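PDB 3KV1: transcriptional repressor from Vibrio fischeri, which probably regulates transcription as a DNA-binding repressor of the SorC family that responds to a sugar, through a putative sugar-binding domain. Local coordinates for residues N52-E55 with G56-V59; A100-I103 with C104-L107; G169-T172 with P173-V177; F176-A179 with R180-G184. All blocks are in the same frame, centred on the assembly; numbering follows the deposited sequence. Where two conformers were deposited one is given.

From the N terminus, interactions 1, 2 and 3 follow in series, and interaction 4 begins on the residues where 3 ends. Each lies within one continuous run of chain. Interaction 1 turns the chain after helix 34-52 into strand 58-61. Interaction 2 lies on helix 100-111, whose inner face packs on that strand; its centre is about 15 Å from the centre of interaction 1. Interaction 3 starts helix 173-181 and interaction 4 ends it. These two share F176 and V177, and their centres are about 10 Å apart. They lie on the other side of the chain's centre from interaction 1, about 38 Å away centre to centre. Interaction 2 also meets the second subunit.

Interaction 1: N52-E55 with G56-V59; sequences NLQE and GMAV
M57, deposited as selenomethionine, folds back over Q54 and L53 at the turn that joins helix 34-52 to strand 58-61. Its CB sits 3.3 Å from Q54 O and also meets L53 CD1. Its CG still lies near Q54 O and reaches the CB of Q54. The SE atom of M57 comes to 3.6 Å from Q54 N, with Q54 CB close by. At the tip, M57 CE rests 3.7 Å from Q54 CG. The chain is extended beyond CG, so M57 runs alongside Q54 and points the same way. L53 runs antiparallel beside it, its CD1 against M57 CB. Both methyls of L53 also touch V59: L53 CD1 and L53 CD2 each lie 3.7 Å from V59 CG2. CG of L53 is placed opposite its own backbone N (chi1 177°), and the branched end comes nearer to the strand.

The backbone closes with one bond, M57 N to Q54 O at 3.0 Å. The N-H points well at the oxygen (158°), but the donor stands above the carbonyl plane. G56 has positive phi, as the third residue of a type II turn does. Q54 bends at chi2, and its NE2 gives a weak bond to N52 O. The same NE2 weakly bonds a glycerol, probably from the crystallisation liquor. On the buried side, F151 and F84 pack on L53, and R80 bonds to L53 O. This is a type II beta turn from Q54 to M57. It carries the chain from a helix into a strand of the mixed, largely parallel sheet.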
# COMPACT_ATOMS: atom_id res chain seq x y z
N ASN A 52 -10.33 0.00 24.12
CA ASN A 52 -9.75 1.36 24.19
C ASN A 52 -9.70 2.16 22.91
O ASN A 52 -9.62 3.39 22.94
CB ASN A 52 -8.35 1.31 24.82
CG ASN A 52 -8.40 0.98 26.30
OD1 ASN A 52 -8.57 1.87 27.11
ND2 ASN A 52 -8.29 -0.31 26.64
N LEU A 53 -9.75 1.47 21.77
CA LEU A 53 -9.58 2.15 20.48
C LEU A 53 -10.92 2.74 20.03
O LEU A 53 -11.78 2.02 19.54
CB LEU A 53 -9.02 1.14 19.45
CG LEU A 53 -8.83 1.67 18.04
CD1 LEU A 53 -7.90 2.88 18.04
CD2 LEU A 53 -8.27 0.54 17.15
N GLN A 54 -11.10 4.04 20.18
CA GLN A 54 -12.40 4.65 19.85
C GLN A 54 -12.53 4.99 18.36
O GLN A 54 -11.52 5.16 17.67
CB GLN A 54 -12.61 5.94 20.66
CG GLN A 54 -12.51 5.73 22.20
CD GLN A 54 -13.49 4.67 22.68
OE1 GLN A 54 -14.71 4.85 22.60
NE2 GLN A 54 -12.97 3.55 23.17
N GLU A 55 -13.76 5.08 17.88
CA GLU A 55 -14.02 5.61 16.54
C GLU A 55 -13.23 6.90 16.36
O GLU A 55 -13.20 7.75 17.26
CB GLU A 55 -15.51 5.88 16.34
CG GLU A 55 -16.10 6.83 17.38
CD GLU A 55 -17.44 7.40 16.96
OE1 GLU A 55 -18.09 6.80 16.07
OE2 GLU A 55 -17.83 8.46 17.50
N GLY A 56 -12.59 7.06 15.20
CA GLY A 56 -11.85 8.28 14.92
C GLY A 56 -10.41 8.31 15.42
O GLY A 56 -9.66 9.25 15.13
N MSE A 57 -10.01 7.31 16.21
CA MSE A 57 -8.62 7.21 16.67
C MSE A 57 -7.85 6.35 15.68
O MSE A 57 -8.44 5.67 14.82
CB MSE A 57 -8.54 6.60 18.07
CG MSE A 57 -9.28 7.44 19.09
SE MSE A 57 -8.92 6.80 20.90
CE MSE A 57 -9.82 8.22 21.87
N ALA A 58 -6.55 6.42 15.81
CA ALA A 58 -5.64 5.75 14.89
C ALA A 58 -4.58 4.96 15.64
O ALA A 58 -4.22 5.30 16.78
CB ALA A 58 -4.96 6.79 14.03
N VAL A 59 -4.07 3.94 14.96
CA VAL A 59 -2.98 3.10 15.49
C VAL A 59 -1.82 3.10 14.48
O VAL A 59 -2.05 2.84 13.26
CB VAL A 59 -3.45 1.60 15.70
CG1 VAL A 59 -2.33 0.80 16.38
CG2 VAL A 59 -4.77 1.54 16.52

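Interaction 2: A100-I103 with C104-L107; sequences ADHI and CRRL
D101 and R105 form a salt bridge one helical turn apart, and H102 lies beside the same arginine. D101 CG is trans to its backbone N (chi1 175°), which brings the carboxylate back toward R105. R105 NH1 reaches D101 OD2 at 2.9 Å. The bond is bent, at 132°. OD2 lies close to the guanidinium plane but is itself met from above the carboxylate plane.

R105 bends at chi2 and chi3, and this curls its tip back over H102. The H102 ring has R105 NH1 over one face, offset toward the rim. The two planes are 40° apart, so they do not stack flat. R105 NH2 is 3.7 Å from both ND1 and CE1 of H102. Water 2 sits at the ring edge, 2.8 Å from H102 ND1, and bonds weakly to R106 NH1. R106 bends at chi3, and its NE makes a salt bridge with D72. I103 CG2 is 3.9 Å from L107 CD1.

Y119 of the second subunit bonds to D101 OD2, and S115 O of that subunit accepts from R105 NH2. The side of helix 100-111 bearing D101, H102 and R105 thus meets the second subunit. Another side faces inward: C104 and L107 pack on F84 of strand 83-86, and I103, C104 and L107 on V61 of strand 58-61. Residues of helix 65-72 touch I103, R106 and L107.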
# COMPACT_ATOMS: atom_id res chain seq x y z
N ALA A 100 3.71 -4.41 7.53
CA ALA A 100 2.80 -3.61 8.32
C ALA A 100 1.52 -3.28 7.54
O ALA A 100 0.45 -3.22 8.12
CB ALA A 100 3.48 -2.33 8.77
N ASP A 101 1.65 -3.03 6.24
CA ASP A 101 0.51 -2.70 5.41
C ASP A 101 -0.52 -3.85 5.43
O ASP A 101 -1.73 -3.62 5.60
CB ASP A 101 1.02 -2.43 3.99
CG ASP A 101 -0.07 -2.21 3.03
OD1 ASP A 101 -1.00 -1.47 3.42
OD2 ASP A 101 0.04 -2.75 1.89
N HIS A 102 -0.06 -5.08 5.21
CA HIS A 102 -0.97 -6.23 5.27
C HIS A 102 -1.65 -6.34 6.63
O HIS A 102 -2.85 -6.55 6.72
CB HIS A 102 -0.23 -7.54 4.98
CG HIS A 102 0.11 -7.73 3.53
ND1 HIS A 102 -0.80 -8.23 2.62
CD2 HIS A 102 1.25 -7.51 2.85
CE1 HIS A 102 -0.23 -8.30 1.43
NE2 HIS A 102 1.02 -7.86 1.54
N ILE A 103 -0.87 -6.15 7.69
CA ILE A 103 -1.42 -6.18 9.04
C ILE A 103 -2.49 -5.10 9.22
O ILE A 103 -3.56 -5.38 9.76
CB ILE A 103 -0.33 -6.04 10.10
CG1 ILE A 103 0.67 -7.23 9.95
CG2 ILE A 103 -0.96 -6.03 11.49
CD1 ILE A 103 1.98 -7.02 10.82
N CYS A 104 -2.24 -3.89 8.73
CA CYS A 104 -3.23 -2.82 8.89
C CYS A 104 -4.52 -3.19 8.16
O CYS A 104 -5.63 -2.95 8.66
CB CYS A 104 -2.72 -1.49 8.28
SG CYS A 104 -1.44 -0.71 9.36
N ARG A 105 -4.38 -3.76 6.97
CA ARG A 105 -5.58 -4.17 6.24
C ARG A 105 -6.41 -5.20 7.00
O ARG A 105 -7.65 -5.13 7.04
CB ARG A 105 -5.21 -4.66 4.82
CG ARG A 105 -4.89 -3.47 3.91
CD ARG A 105 -3.79 -3.71 2.87
NE ARG A 105 -3.97 -4.93 2.11
CZ ARG A 105 -3.09 -5.37 1.21
NH1 ARG A 105 -1.97 -4.69 0.96
NH2 ARG A 105 -3.32 -6.50 0.55
N ARG A 106 -5.72 -6.15 7.62
CA ARG A 106 -6.41 -7.19 8.41
C ARG A 106 -7.04 -6.61 9.67
O ARG A 106 -8.16 -6.99 10.04
CB ARG A 106 -5.46 -8.35 8.73
CG ARG A 106 -5.04 -9.10 7.46
CD ARG A 106 -4.71 -10.57 7.72
NE ARG A 106 -3.56 -10.71 8.62
CZ ARG A 106 -2.30 -10.74 8.22
NH1 ARG A 106 -2.01 -10.64 6.92
NH2 ARG A 106 -1.32 -10.88 9.10
N LEU A 107 -6.32 -5.73 10.32
CA LEU A 107 -6.87 -4.99 11.48
C LEU A 107 -8.11 -4.18 11.09
O LEU A 107 -9.10 -4.19 11.78
CB LEU A 107 -5.81 -4.09 12.10
CG LEU A 107 -4.66 -4.76 12.87
CD1 LEU A 107 -3.58 -3.74 13.21
CD2 LEU A 107 -5.26 -5.46 14.11
O HOH W 1 -2.41 -1.32 0.72
O HOH W 2 -2.94 -9.33 4.04

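Interaction 3: G169-T172 with P173-V177; sequences GFFT and PKEFV
E175 serves T172 twice over, and its own CB also lies on the ring of F171. T172 N gives an almost straight bond to E175 OE1, 3.1 Å long at 177°, and OE1 accepts with its anti lone pair. In return, E175 N donates to T172 OG1 at 2.8 Å. These reciprocal bonds form a capping box, with T172 at the N-cap of helix 173-181. OG1 of T172 stands between its backbone N and carbonyl carbon (chi1 71°), and so faces the first turn. T172 OG1 is only 2.9 Å from E175 CG, so the fit is tight.

The F171 ring and the E175 side chain meet at a slant. E175 CB lies over one face of the F171 ring, 3.6 Å from the centroid and 16° off the normal, a CH-pi contact. The carboxylate continues along the ring, with E175 OE1 3.4 Å from F171 CD1. F171 CD2 also meets F176 CB. The helix opens with F176 N bonded to T172 O at 2.9 Å, and V177 N follows to P173 O. Just upstream, G169 ends helix 164-167 in a Schellman motif.

R209 forms a salt bridge with E175 OE2, and its NH1 bonds to F170 O. L205 and M206 pack against F171. The carboxylate thus works at both oxygens: OE1 holds the T172 N-H, and OE2 bridges to R209. Nearness to the helix N terminus and to R209 would probably favour the charged form of E175 and hold its carboxylate in place.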
# COMPACT_ATOMS: atom_id res chain seq x y z
N GLY A 169 19.40 -8.30 0.84
CA GLY A 169 20.46 -7.59 0.13
C GLY A 169 20.57 -6.10 0.41
O GLY A 169 21.26 -5.37 -0.31
N PHE A 170 19.92 -5.63 1.47
CA PHE A 170 19.95 -4.20 1.76
C PHE A 170 21.12 -3.81 2.69
O PHE A 170 21.47 -2.63 2.80
CB PHE A 170 18.61 -3.74 2.34
CG PHE A 170 17.43 -3.94 1.40
CD1 PHE A 170 17.20 -3.06 0.36
CD2 PHE A 170 16.52 -4.98 1.61
CE1 PHE A 170 16.11 -3.22 -0.49
CE2 PHE A 170 15.42 -5.15 0.77
CZ PHE A 170 15.22 -4.27 -0.28
N PHE A 171 21.72 -4.80 3.34
CA PHE A 171 22.74 -4.55 4.36
C PHE A 171 23.67 -5.77 4.32
O PHE A 171 23.19 -6.90 4.19
CB PHE A 171 22.02 -4.47 5.70
CG PHE A 171 22.73 -3.70 6.78
CD1 PHE A 171 23.26 -2.44 6.55
CD2 PHE A 171 22.79 -4.21 8.07
CE1 PHE A 171 23.87 -1.72 7.58
CE2 PHE A 171 23.41 -3.51 9.11
CZ PHE A 171 23.94 -2.27 8.86
N THR A 172 24.98 -5.59 4.45
CA THR A 172 25.89 -6.74 4.41
C THR A 172 25.89 -7.51 5.74
O THR A 172 25.63 -6.94 6.79
CB THR A 172 27.35 -6.34 4.06
OG1 THR A 172 27.94 -5.64 5.16
CG2 THR A 172 27.43 -5.44 2.83
N PRO A 173 26.18 -8.82 5.70
CA PRO A 173 26.38 -9.58 6.94
C PRO A 173 27.43 -8.91 7.83
O PRO A 173 27.27 -8.83 9.05
CB PRO A 173 26.90 -10.94 6.43
CG PRO A 173 26.32 -11.06 5.03
CD PRO A 173 26.30 -9.66 4.48
N LYS A 174 28.51 -8.44 7.21
CA LYS A 174 29.56 -7.75 7.96
C LYS A 174 29.00 -6.52 8.69
O LYS A 174 29.25 -6.33 9.88
CB LYS A 174 30.71 -7.36 7.03
CG LYS A 174 31.84 -6.60 7.69
CD LYS A 174 32.99 -6.39 6.70
CE LYS A 174 34.18 -5.64 7.33
NZ LYS A 174 33.76 -4.26 7.74
N GLU A 175 28.23 -5.70 7.98
CA GLU A 175 27.59 -4.52 8.58
C GLU A 175 26.65 -4.91 9.73
O GLU A 175 26.59 -4.23 10.77
CB GLU A 175 26.82 -3.72 7.51
CG GLU A 175 27.73 -3.03 6.50
CD GLU A 175 26.97 -2.16 5.49
OE1 GLU A 175 26.12 -2.69 4.73
OE2 GLU A 175 27.23 -0.94 5.47
N PHE A 176 25.93 -6.00 9.54
CA PHE A 176 24.99 -6.50 10.55
C PHE A 176 25.68 -6.91 11.87
O PHE A 176 25.27 -6.52 12.96
CB PHE A 176 24.22 -7.69 9.98
CG PHE A 176 23.04 -8.11 10.80
CD1 PHE A 176 21.84 -7.41 10.70
CD2 PHE A 176 23.13 -9.18 11.67
CE1 PHE A 176 20.74 -7.79 11.45
CE2 PHE A 176 22.03 -9.56 12.42
CZ PHE A 176 20.84 -8.87 12.31
N VAL A 177 26.77 -7.68 11.77
CA VAL A 177 27.48 -8.06 12.97
C VAL A 177 28.05 -6.82 13.62
O VAL A 177 28.04 -6.71 14.84
CB VAL A 177 28.66 -9.02 12.65
CG1 VAL A 177 29.55 -9.16 13.88
CG2 VAL A 177 28.12 -10.35 12.18

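Interaction 4: F176-A179 with R180-G184; sequences FVEA and RLNDG
E178 O accepts from two backbone N-H groups, N182 and, weakly, D183, in the last turn of helix 173-181. N182 N reaches E178 O at 2.7 Å, with an N-H angle of 149° and the donor tilted from the carbonyl plane. D183 N is 3.3 Å from E178 O. One residue earlier, V177 O accepts from L181 N at 2.9 Å. The R180 N to F176 O bond is weak.

Side chains follow this backbone. E178 and N182 lie side by side and point the same way. The backbone puts N182 CB 3.2 Å from E178 O. A chi1 of -73° then swings the amide alongside E178, with N182 ND2 3.6 Å from E178 CG. The carboxylate and amide planes are 24° apart. V177 CG1 meets L181 CD2 loosely, at 4.1 Å. D183 CB packs on A179 O at 3.4 Å.

Further out, K174, one turn earlier on the helix, forms a salt bridge with E178 OE2. M159 of helix 159-162 touches F176, A179 and R180, while T204 and M206 touch A179. A glycerol, probably from the crystallisation liquor, bonds to L181 O. G184 takes positive phi, and its N bonds weakly to R180 O. A179 also pairs by backbone with I185. This is a helix C-terminal end with a glycine in left-handed conformation, leading straight into strand 185-189.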
# COMPACT_ATOMS: atom_id res chain seq x y z
N PHE A 176 25.93 -6.00 9.54
CA PHE A 176 24.99 -6.50 10.55
C PHE A 176 25.68 -6.91 11.87
O PHE A 176 25.27 -6.52 12.96
CB PHE A 176 24.22 -7.69 9.98
CG PHE A 176 23.04 -8.11 10.80
CD1 PHE A 176 21.84 -7.41 10.70
CD2 PHE A 176 23.13 -9.18 11.67
CE1 PHE A 176 20.74 -7.79 11.45
CE2 PHE A 176 22.03 -9.56 12.42
CZ PHE A 176 20.84 -8.87 12.31
N VAL A 177 26.77 -7.68 11.77
CA VAL A 177 27.48 -8.06 12.97
C VAL A 177 28.05 -6.82 13.62
O VAL A 177 28.04 -6.71 14.84
CB VAL A 177 28.66 -9.02 12.65
CG1 VAL A 177 29.55 -9.16 13.88
CG2 VAL A 177 28.12 -10.35 12.18
N GLU A 178 28.54 -5.89 12.80
CA GLU A 178 29.10 -4.64 13.33
C GLU A 178 28.09 -3.73 14.02
O GLU A 178 28.42 -3.06 14.99
CB GLU A 178 29.88 -3.90 12.25
CG GLU A 178 31.23 -4.57 12.01
CD GLU A 178 31.91 -4.15 10.73
OE1 GLU A 178 31.42 -3.22 10.07
OE2 GLU A 178 32.95 -4.80 10.39
N ALA A 179 26.84 -3.72 13.55
CA ALA A 179 25.78 -2.99 14.26
C ALA A 179 25.63 -3.49 15.70
O ALA A 179 25.48 -2.72 16.65
CB ALA A 179 24.44 -3.14 13.51
N ARG A 180 25.69 -4.80 15.87
CA ARG A 180 25.65 -5.38 17.21
C ARG A 180 26.92 -5.13 18.00
O ARG A 180 26.86 -4.72 19.17
CB ARG A 180 25.39 -6.89 17.13
CG ARG A 180 25.33 -7.56 18.51
CD ARG A 180 24.98 -9.04 18.40
NE ARG A 180 24.65 -9.63 19.70
CZ ARG A 180 23.46 -9.51 20.30
NH1 ARG A 180 22.49 -8.81 19.73
NH2 ARG A 180 23.24 -10.09 21.49
N LEU A 181 28.07 -5.40 17.39
CA LEU A 181 29.32 -5.39 18.12
C LEU A 181 29.89 -3.98 18.35
O LEU A 181 30.34 -3.66 19.45
CB LEU A 181 30.35 -6.29 17.42
CG LEU A 181 30.36 -7.78 17.81
CD1 LEU A 181 31.07 -8.01 19.14
CD2 LEU A 181 28.95 -8.37 17.85
N ASN A 182 29.88 -3.15 17.31
CA ASN A 182 30.46 -1.81 17.41
C ASN A 182 29.47 -0.84 18.01
O ASN A 182 29.80 -0.04 18.87
CB ASN A 182 30.85 -1.29 16.01
CG ASN A 182 32.07 -1.98 15.45
OD1 ASN A 182 32.83 -2.59 16.18
ND2 ASN A 182 32.27 -1.88 14.13
N ASP A 183 28.23 -0.91 17.52
CA ASP A 183 27.23 0.07 17.91
C ASP A 183 26.31 -0.36 19.03
O ASP A 183 25.49 0.44 19.52
CB ASP A 183 26.49 0.53 16.68
CG ASP A 183 27.46 1.16 15.65
OD1 ASP A 183 28.38 1.90 16.08
OD2 ASP A 183 27.33 0.89 14.45
N GLY A 184 26.44 -1.62 19.44
CA GLY A 184 25.76 -2.12 20.62
C GLY A 184 24.26 -2.33 20.49
O GLY A 184 23.55 -2.39 21.50